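Local coordinates for DNA-3-methyladenine glycosidase II, putative (Deinococcus radiodurans, PDB 2YG9), which is probably a DNA glycosylase of the all-helical HhH-GPD superfamily of base excision DNA repair proteins, at residues D39-L42 / A43-S47; V109-S112 / W113-R117; S137-P140 / D141-I145; A146-V149 / Q150-G153. All coordinates share one frame; numbering follows the deposited sequence. Where two conformers were deposited one is given.

Contact 1. Residues D39-L42 / A43-S47; sequences DPVL and AQVTS
Val45 lies over the preceding turn of its helix, where its CG2 sits 3.5 Å from Val41 O and its CB faces the isobutyl end of Leu42, with Leu42 CD2 4.2 Å from Val45 CB. The methyl Val45 CG1 is anti to the backbone N (chi1 161°), which leaves CG2 beside that N and close to Val41 O. Thr46, one position on, brings both branches back to Leu42 O: CG2 approaches it to 3.2 Å, and OG1 stands 2.7 Å from the same oxygen, which also accepts Thr46 N. Ala43 O is a second possible acceptor for the threonine hydroxyl. Residues 40-47 form the first turns of helix 40-49, and Asp39 is its N-cap: Asp39 OD1 accepts Val41 N at 3.0 Å, met from above the carboxylate plane, while OD2 is held by Tyr188 OH and Trp200 NE1. Ala43 N then opens the i to i+4 ladder with a bond of 2.9 Å to Asp39 O, followed by Gln44 N to Pro40 O and Val45 N to Val41 O. Leu187 covers Val41 and Val45, whereas Ala207 and Tyr210 of helix 204-219 pack on Leu42 and on Val45 and Thr46 respectively.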
loop_
_atom_site.group_PDB
_atom_site.type_symbol
_atom_site.label_atom_id
_atom_site.label_comp_id
_atom_site.label_asym_id
_atom_site.label_seq_id
_atom_site.Cartn_x
_atom_site.Cartn_y
_atom_site.Cartn_z
ATOM N N ASP A 39 -23.802 -3.114 2.078
ATOM C CA ASP A 39 -23.714 -2.270 3.241
ATOM C C ASP A 39 -24.234 -0.946 2.718
ATOM O O ASP A 39 -23.629 -0.352 1.852
ATOM C CB ASP A 39 -22.238 -2.207 3.696
ATOM C CG ASP A 39 -21.969 -1.200 4.794
ATOM O OD1 ASP A 39 -22.849 -0.410 5.188
ATOM O OD2 ASP A 39 -20.814 -1.214 5.288
ATOM N N PRO A 40 -25.405 -0.504 3.204
ATOM C CA PRO A 40 -25.978 0.777 2.736
ATOM C C PRO A 40 -25.041 1.990 2.834
ATOM O O PRO A 40 -25.154 2.911 2.036
ATOM C CB PRO A 40 -27.234 0.935 3.599
ATOM C CG PRO A 40 -27.158 -0.115 4.632
ATOM C CD PRO A 40 -26.270 -1.194 4.165
ATOM N N VAL A 41 -24.083 1.988 3.767
ATOM C CA VAL A 41 -23.115 3.074 3.834
ATOM C C VAL A 41 -22.270 3.096 2.565
ATOM O O VAL A 41 -22.160 4.137 1.892
ATOM C CB VAL A 41 -22.244 3.006 5.126
ATOM C CG1 VAL A 41 -21.071 4.044 5.081
ATOM C CG2 VAL A 41 -23.128 3.233 6.329
ATOM N N LEU A 42 -21.709 1.945 2.208
ATOM C CA LEU A 42 -20.864 1.847 1.031
ATOM C C LEU A 42 -21.676 1.917 -0.269
ATOM O O LEU A 42 -21.172 2.426 -1.269
ATOM C CB LEU A 42 -19.960 0.604 1.075
ATOM C CG LEU A 42 -18.834 0.575 2.120
ATOM C CD1 LEU A 42 -17.816 -0.532 1.750
ATOM C CD2 LEU A 42 -18.125 1.956 2.249
ATOM N N ALA A 43 -22.941 1.497 -0.257
ATOM C CA ALA A 43 -23.783 1.745 -1.425
ATOM C C ALA A 43 -23.841 3.229 -1.747
ATOM O O ALA A 43 -23.703 3.595 -2.905
ATOM C CB ALA A 43 -25.200 1.173 -1.233
ATOM N N GLN A 44 -24.007 4.062 -0.727
ATOM C CA GLN A 44 -24.018 5.525 -0.864
ATOM C C GLN A 44 -22.618 6.077 -1.196
ATOM O O GLN A 44 -22.457 6.877 -2.097
ATOM C CB GLN A 44 -24.490 6.203 0.436
ATOM C CG GLN A 44 -25.996 6.504 0.554
ATOM C CD GLN A 44 -26.316 7.868 1.260
ATOM O OE1 GLN A 44 -26.131 8.983 0.670
ATOM N NE2 GLN A 44 -26.882 7.781 2.469
ATOM N N VAL A 45 -21.611 5.642 -0.450
ATOM C CA VAL A 45 -20.240 6.121 -0.683
ATOM C C VAL A 45 -19.772 5.793 -2.108
ATOM O O VAL A 45 -19.206 6.638 -2.754
ATOM C CB VAL A 45 -19.259 5.589 0.361
ATOM C CG1 VAL A 45 -17.799 5.698 -0.142
ATOM C CG2 VAL A 45 -19.456 6.319 1.713
ATOM N N THR A 46 -20.028 4.582 -2.588
ATOM C CA THR A 46 -19.609 4.174 -3.933
ATOM C C THR A 46 -20.346 4.999 -5.020
ATOM O O THR A 46 -19.714 5.414 -5.998
ATOM C CB THR A 46 -19.771 2.626 -4.213
ATOM O OG1 THR A 46 -21.133 2.214 -4.004
ATOM C CG2 THR A 46 -18.827 1.751 -3.328
ATOM N N SER A 47 -21.646 5.256 -4.863
ATOM C CA SER A 47 -22.341 6.115 -5.859
ATOM C C SER A 47 -21.871 7.558 -5.794
ATOM O O SER A 47 -21.705 8.180 -6.849
ATOM C CB SER A 47 -23.857 6.012 -5.817
ATOM O OG SER A 47 -24.348 6.484 -4.604
#

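Contact 2. Residues V109-S112 / W113-R117; sequences VGLS and WAKVR
Leu111 and Lys115 lie nearly perpendicular to each other, Leu111 CD2 lying 3.9 Å from Lys115 CB and almost as near to CD, so that a leucine methyl rests on the aliphatic part of the lysine. The other apolar contact uses the base of the same leucine: its CB meets Val116 CG2 at 3.8 Å. That methyl is also 3.3 Å from Ser112 O, and Leu111 thereby touches two successive residues of the first helical turn. Leu111 also packs against Ile82 and Ala70.

Both hydrogen bonds end on Ser112, the N-cap of helix 113-127. Its OG, placed between the backbone N and the carbonyl carbon (chi1 66°), turns toward the helix and accepts Lys115 N at 3.2 Å with an N-H...O angle of 162°. Ser112 O takes Val116 N at 2.9 Å and begins the regular helical ladder. Just upstream, Gly110 has positive phi and closes the Schellman motif that ends helix 103-108, so one short link carries both the C-terminal stop of one helix and the N-cap of the next.

Among the charged groups, Lys115 runs extended beyond CG past Ser112 OG, and its NZ is bonded to Ala70 O and Gln72 O. Arg107 makes a cation-pi contact with Trp113. The serine hydroxyl supplies an acceptor to an N-H of the first turn, which has no helical carbonyl before it, while the lysine combines an apolar stem, shared with Leu111, with an ammonium end fixed by main-chain carbonyls.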
loop_
_atom_site.group_PDB
_atom_site.type_symbol
_atom_site.label_atom_id
_atom_site.label_comp_id
_atom_site.label_asym_id
_atom_site.label_seq_id
_atom_site.Cartn_x
_atom_site.Cartn_y
_atom_site.Cartn_z
ATOM N N VAL A 109 21.411 11.324 -2.952
ATOM C CA VAL A 109 20.269 11.494 -3.821
ATOM C C VAL A 109 19.173 12.224 -3.109
ATOM O O VAL A 109 18.197 12.563 -3.724
ATOM C CB VAL A 109 19.699 10.141 -4.426
ATOM C CG1 VAL A 109 20.759 9.461 -5.262
ATOM C CG2 VAL A 109 19.087 9.229 -3.323
ATOM N N GLY A 110 19.316 12.426 -1.804
ATOM C CA GLY A 110 18.327 13.161 -1.032
ATOM C C GLY A 110 17.597 12.380 0.023
ATOM O O GLY A 110 16.704 12.925 0.666
ATOM N N LEU A 111 17.981 11.129 0.241
ATOM C CA LEU A 111 17.309 10.289 1.222
ATOM C C LEU A 111 17.720 10.615 2.641
ATOM O O LEU A 111 18.877 10.816 2.929
ATOM C CB LEU A 111 17.586 8.806 0.965
ATOM C CG LEU A 111 16.981 8.191 -0.292
ATOM C CD1 LEU A 111 17.436 6.768 -0.407
ATOM C CD2 LEU A 111 15.418 8.220 -0.306
ATOM N N SER A 112 16.757 10.644 3.536
ATOM C CA SER A 112 17.072 10.678 4.977
ATOM C C SER A 112 17.891 9.427 5.348
ATOM O O SER A 112 17.846 8.426 4.639
ATOM C CB SER A 112 15.772 10.690 5.737
ATOM O OG SER A 112 15.100 9.481 5.553
ATOM N N TRP A 113 18.636 9.479 6.441
ATOM C CA TRP A 113 19.342 8.309 6.921
ATOM C C TRP A 113 18.396 7.139 7.201
ATOM O O TRP A 113 18.737 6.009 6.875
ATOM C CB TRP A 113 20.150 8.628 8.176
ATOM C CG TRP A 113 21.397 9.398 7.857
ATOM C CD1 TRP A 113 21.653 10.686 8.182
ATOM C CD2 TRP A 113 22.533 8.929 7.122
ATOM N NE1 TRP A 113 22.889 11.062 7.714
ATOM C CE2 TRP A 113 23.466 10.000 7.078
ATOM C CE3 TRP A 113 22.874 7.696 6.530
ATOM C CZ2 TRP A 113 24.699 9.886 6.460
ATOM C CZ3 TRP A 113 24.088 7.581 5.902
ATOM C CH2 TRP A 113 24.998 8.664 5.868
ATOM N N ALA A 114 17.235 7.414 7.795
ATOM C CA ALA A 114 16.208 6.391 7.994
ATOM C C ALA A 114 15.881 5.629 6.676
ATOM O O ALA A 114 15.851 4.411 6.635
ATOM C CB ALA A 114 14.935 7.030 8.579
ATOM N N LYS A 115 15.617 6.371 5.605
ATOM C CA LYS A 115 15.293 5.784 4.304
ATOM C C LYS A 115 16.480 5.082 3.688
ATOM O O LYS A 115 16.321 3.995 3.183
ATOM C CB LYS A 115 14.736 6.836 3.330
ATOM C CG LYS A 115 13.345 7.308 3.635
ATOM C CD LYS A 115 13.044 8.568 2.850
ATOM C CE LYS A 115 11.596 9.111 3.015
ATOM N NZ LYS A 115 11.364 10.237 2.060
ATOM N N VAL A 116 17.698 5.640 3.817
ATOM C CA VAL A 116 18.929 4.915 3.411
ATOM C C VAL A 116 19.008 3.523 4.015
ATOM O O VAL A 116 19.257 2.532 3.333
ATOM C CB VAL A 116 20.244 5.727 3.735
ATOM C CG1 VAL A 116 21.514 4.876 3.496
ATOM C CG2 VAL A 116 20.280 6.988 2.908
ATOM N N ARG A 117 18.762 3.449 5.307
ATOM C CA ARG A 117 18.858 2.226 6.076
ATOM C C ARG A 117 17.806 1.218 5.654
ATOM O O ARG A 117 18.086 0.015 5.502
ATOM C CB ARG A 117 18.690 2.536 7.566
ATOM C CG ARG A 117 18.545 1.316 8.462
ATOM C CD ARG A 117 18.526 1.700 9.965
ATOM N NE ARG A 117 19.811 2.259 10.400
ATOM C CZ ARG A 117 20.935 1.568 10.601
ATOM N NH1 ARG A 117 20.969 0.250 10.381
ATOM N NH2 ARG A 117 22.047 2.200 11.021
#

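Contact 3. Residues S137-P140 / D141-I145; sequences SGQP and DELVI
Pro140 and Leu143 run alongside each other in the same direction, the CD-CG side of the pyrrolidine ring next to the leucine branch: Pro140 CD is 3.7 Å from Leu143 CD1, with CG only slightly farther off. Leu143 CG is anti to its carbonyl carbon and beside the backbone N (chi1 -64°), which directs CD1 back toward the proline. Pro140 is the N-cap residue of helix 141-149, and its carbonyl oxygen serves the first turn: Val144 N bonds to it at 3.2 Å, almost straight, with an N-H...O angle of 167°, while the bond from Leu143 N is weak. Gln139 completes the contact from the loop. Its CB presses on Val144 CG2 at 3.4 Å, and its chain bends at chi2 so that the amide passes near Leu143 CB. Leu19 covers Pro140 and Leu143, and Leu163 of helix 156-166 lies against Val144. Asp141 OD1 and Gln139 O share Arg169 NH1, which ties the loop to the helix start. The proline ring offers no side-chain acceptor at the cap; Asp141 and Glu142 would suit the positive end of the helix dipole, though their salt bridges to Arg169 and Arg156 probably temper this.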
loop_
_atom_site.group_PDB
_atom_site.type_symbol
_atom_site.label_atom_id
_atom_site.label_comp_id
_atom_site.label_asym_id
_atom_site.label_seq_id
_atom_site.Cartn_x
_atom_site.Cartn_y
_atom_site.Cartn_z
ATOM N N SER A 137 3.624 -13.787 -5.097
ATOM C CA SER A 137 2.270 -14.071 -5.578
ATOM C C SER A 137 1.612 -15.170 -4.827
ATOM O O SER A 137 0.391 -15.206 -4.758
ATOM C CB SER A 137 2.280 -14.506 -7.057
ATOM O OG SER A 137 1.983 -13.400 -7.862
ATOM N N GLY A 138 2.417 -16.106 -4.346
ATOM C CA GLY A 138 1.905 -17.270 -3.647
ATOM C C GLY A 138 1.871 -17.151 -2.140
ATOM O O GLY A 138 1.336 -18.028 -1.479
ATOM N N GLN A 139 2.410 -16.060 -1.589
ATOM C CA GLN A 139 2.478 -15.888 -0.129
ATOM C C GLN A 139 1.215 -15.243 0.437
ATOM O O GLN A 139 0.768 -14.231 -0.086
ATOM C CB GLN A 139 3.680 -15.030 0.235
ATOM C CG GLN A 139 5.018 -15.611 -0.213
ATOM C CD GLN A 139 5.701 -16.370 0.900
ATOM O OE1 GLN A 139 5.611 -17.609 0.983
ATOM N NE2 GLN A 139 6.360 -15.629 1.797
ATOM N N PRO A 140 0.629 -15.818 1.504
ATOM C CA PRO A 140 -0.476 -15.138 2.188
ATOM C C PRO A 140 -0.083 -13.760 2.679
ATOM O O PRO A 140 1.073 -13.556 3.071
ATOM C CB PRO A 140 -0.748 -16.035 3.406
ATOM C CG PRO A 140 -0.280 -17.334 3.038
ATOM C CD PRO A 140 0.918 -17.113 2.139
ATOM N N ASP A 141 -1.053 -12.847 2.687
ATOM C CA ASP A 141 -0.872 -11.443 3.116
ATOM C C ASP A 141 -0.017 -11.346 4.379
ATOM O O ASP A 141 0.971 -10.607 4.451
ATOM C CB ASP A 141 -2.209 -10.772 3.441
ATOM C CG ASP A 141 -3.070 -10.515 2.242
ATOM O OD1 ASP A 141 -2.785 -10.996 1.139
ATOM O OD2 ASP A 141 -4.096 -9.816 2.423
ATOM N N GLU A 142 -0.414 -12.088 5.396
ATOM C CA GLU A 142 0.254 -11.988 6.696
ATOM C C GLU A 142 1.724 -12.396 6.715
ATOM O O GLU A 142 2.524 -11.868 7.495
ATOM C CB GLU A 142 -0.551 -12.774 7.732
ATOM C CG GLU A 142 -1.843 -12.015 8.124
ATOM C CD GLU A 142 -1.547 -10.706 8.832
ATOM O OE1 GLU A 142 -0.758 -10.691 9.786
ATOM O OE2 GLU A 142 -2.121 -9.678 8.455
ATOM N N LEU A 143 2.066 -13.362 5.878
ATOM C CA LEU A 143 3.453 -13.794 5.757
ATOM C C LEU A 143 4.301 -12.731 5.043
ATOM O O LEU A 143 5.441 -12.486 5.437
ATOM C CB LEU A 143 3.576 -15.122 5.015
ATOM C CG LEU A 143 2.963 -16.412 5.594
ATOM C CD1 LEU A 143 3.428 -17.599 4.747
ATOM C CD2 LEU A 143 3.257 -16.722 7.090
ATOM N N VAL A 144 3.754 -12.112 3.986
ATOM C CA VAL A 144 4.427 -10.976 3.337
ATOM C C VAL A 144 4.601 -9.821 4.339
ATOM O O VAL A 144 5.677 -9.234 4.484
ATOM C CB VAL A 144 3.674 -10.522 2.067
ATOM C CG1 VAL A 144 4.376 -9.287 1.372
ATOM C CG2 VAL A 144 3.507 -11.726 1.091
ATOM N N ILE A 145 3.523 -9.507 5.034
ATOM C CA ILE A 145 3.532 -8.463 6.056
ATOM C C ILE A 145 4.628 -8.705 7.077
ATOM O O ILE A 145 5.444 -7.813 7.323
ATOM C CB ILE A 145 2.131 -8.249 6.718
ATOM C CG1 ILE A 145 1.174 -7.661 5.659
ATOM C CG2 ILE A 145 2.262 -7.289 7.949
ATOM C CD1 ILE A 145 -0.342 -7.775 5.972
#

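Contact 4. Residues A146-V149 / Q150-G153; sequences AELV and QLPG
Gln150 N reaches back to the end of helix 141-149 through two weak bonds, 3.4 Å to Ala146 O and 3.5 Å to Glu147 O, as the helical ladder runs out. The next amide closes a tighter turn: Leu151 N bonds to Leu148 O at 2.9 Å with an N-H...O angle of 156°, the donor standing above the carbonyl plane. Gln150 keeps near-helical backbone angles, whereas Leu151 turns extended and sends the chain away into Pro152 and Gly153.

Leu151 carries the side-chain part. Its CB lies 3.3 Å from Leu148 O, the oxygen that takes its own N-H, and its CG is 3.6 Å from the same oxygen. With CG anti to the carbonyl carbon (chi1 -60°), the branch turns toward Leu148, and the methyl groups Leu151 CD1 and Leu148 CD2 come to 4.3 Å. Gln150 folds over the last turn: its CB lies by Glu147 O, and its CG is 3.6 Å from Ala146 O.

The two leucines face different helices. Leu148 packs on Ala159 and Phe162 of helix 156-166, while Leu151 packs on Ala122 and Ala125 of helix 113-127, where Pro152 O also accepts the hydroxyl of Thr118. The turn therefore bridges these two helices and begins the hairpin, with Gly153 at positive phi, of the helix-hairpin-helix motif formed by helices 141-149 and 156-166.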
loop_
_atom_site.group_PDB
_atom_site.type_symbol
_atom_site.label_atom_id
_atom_site.label_comp_id
_atom_site.label_asym_id
_atom_site.label_seq_id
_atom_site.Cartn_x
_atom_site.Cartn_y
_atom_site.Cartn_z
ATOM N N ALA A 146 4.676 -9.895 7.653
ATOM C CA ALA A 146 5.606 -10.172 8.734
ATOM C C ALA A 146 7.056 -9.989 8.259
ATOM O O ALA A 146 7.896 -9.461 8.995
ATOM C CB ALA A 146 5.393 -11.592 9.272
ATOM N N GLU A 147 7.356 -10.404 7.028
ATOM C CA GLU A 147 8.722 -10.254 6.538
ATOM C C GLU A 147 9.099 -8.812 6.258
ATOM O O GLU A 147 10.245 -8.414 6.481
ATOM C CB GLU A 147 8.965 -11.113 5.292
ATOM C CG GLU A 147 8.982 -12.606 5.560
ATOM C CD GLU A 147 9.842 -13.028 6.758
ATOM O OE1 GLU A 147 11.093 -12.780 6.752
ATOM O OE2 GLU A 147 9.248 -13.614 7.711
ATOM N N LEU A 148 8.161 -8.037 5.703
ATOM C CA LEU A 148 8.400 -6.604 5.484
ATOM C C LEU A 148 8.589 -5.831 6.792
ATOM O O LEU A 148 9.498 -4.988 6.915
ATOM C CB LEU A 148 7.268 -5.993 4.667
ATOM C CG LEU A 148 7.221 -6.424 3.202
ATOM C CD1 LEU A 148 5.922 -5.917 2.623
ATOM C CD2 LEU A 148 8.421 -5.910 2.430
ATOM N N VAL A 149 7.721 -6.108 7.767
ATOM C CA VAL A 149 7.791 -5.519 9.110
ATOM C C VAL A 149 9.157 -5.672 9.776
ATOM O O VAL A 149 9.566 -4.794 10.515
ATOM C CB VAL A 149 6.649 -6.075 10.049
ATOM C CG1 VAL A 149 6.925 -5.807 11.562
ATOM C CG2 VAL A 149 5.322 -5.435 9.616
ATOM N N GLN A 150 9.855 -6.760 9.492
ATOM C CA GLN A 150 11.195 -6.984 10.098
ATOM C C GLN A 150 12.238 -6.007 9.604
ATOM O O GLN A 150 13.287 -5.862 10.223
ATOM C CB GLN A 150 11.696 -8.414 9.867
ATOM C CG GLN A 150 11.019 -9.392 10.753
ATOM C CD GLN A 150 11.040 -8.996 12.249
ATOM O OE1 GLN A 150 12.124 -8.941 12.876
ATOM N NE2 GLN A 150 9.842 -8.694 12.814
ATOM N N LEU A 151 11.959 -5.314 8.508
ATOM C CA LEU A 151 12.901 -4.329 7.982
ATOM C C LEU A 151 12.766 -3.050 8.793
ATOM O O LEU A 151 11.628 -2.667 9.149
ATOM C CB LEU A 151 12.639 -4.049 6.496
ATOM C CG LEU A 151 12.770 -5.270 5.567
ATOM C CD1 LEU A 151 12.271 -4.921 4.149
ATOM C CD2 LEU A 151 14.207 -5.776 5.572
ATOM N N PRO A 152 13.902 -2.369 9.074
ATOM C CA PRO A 152 13.835 -1.124 9.847
ATOM C C PRO A 152 13.087 -0.062 9.042
ATOM O O PRO A 152 13.297 0.026 7.836
ATOM C CB PRO A 152 15.294 -0.717 10.000
ATOM C CG PRO A 152 16.012 -1.376 8.849
ATOM C CD PRO A 152 15.277 -2.677 8.637
ATOM N N GLY A 153 12.209 0.699 9.688
ATOM C CA GLY A 153 11.461 1.779 9.012
ATOM C C GLY A 153 10.186 1.333 8.314
ATOM O O GLY A 153 9.420 2.171 7.805
#

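From the N terminus the four contacts follow in series; none nests in or crosses another. Contact 1 starts helix 40-49, far from the rest: its centre is about 41 Å from that of contact 2 and on the opposite side of the chain's centre. Contact 2 closes the link between helices 103-108 and 113-127. Contacts 3 and 4 adjoin in sequence and mark the two ends of helix 141-149, their centres about 13 Å apart, the first closing the loop that enters it and the second the turn that leaves it. Contacts 2 and 4 meet where Arg117, in one of its two conformers, brings CG to 3.7 Å from Pro152 CG, beside the loop before helix 156-166.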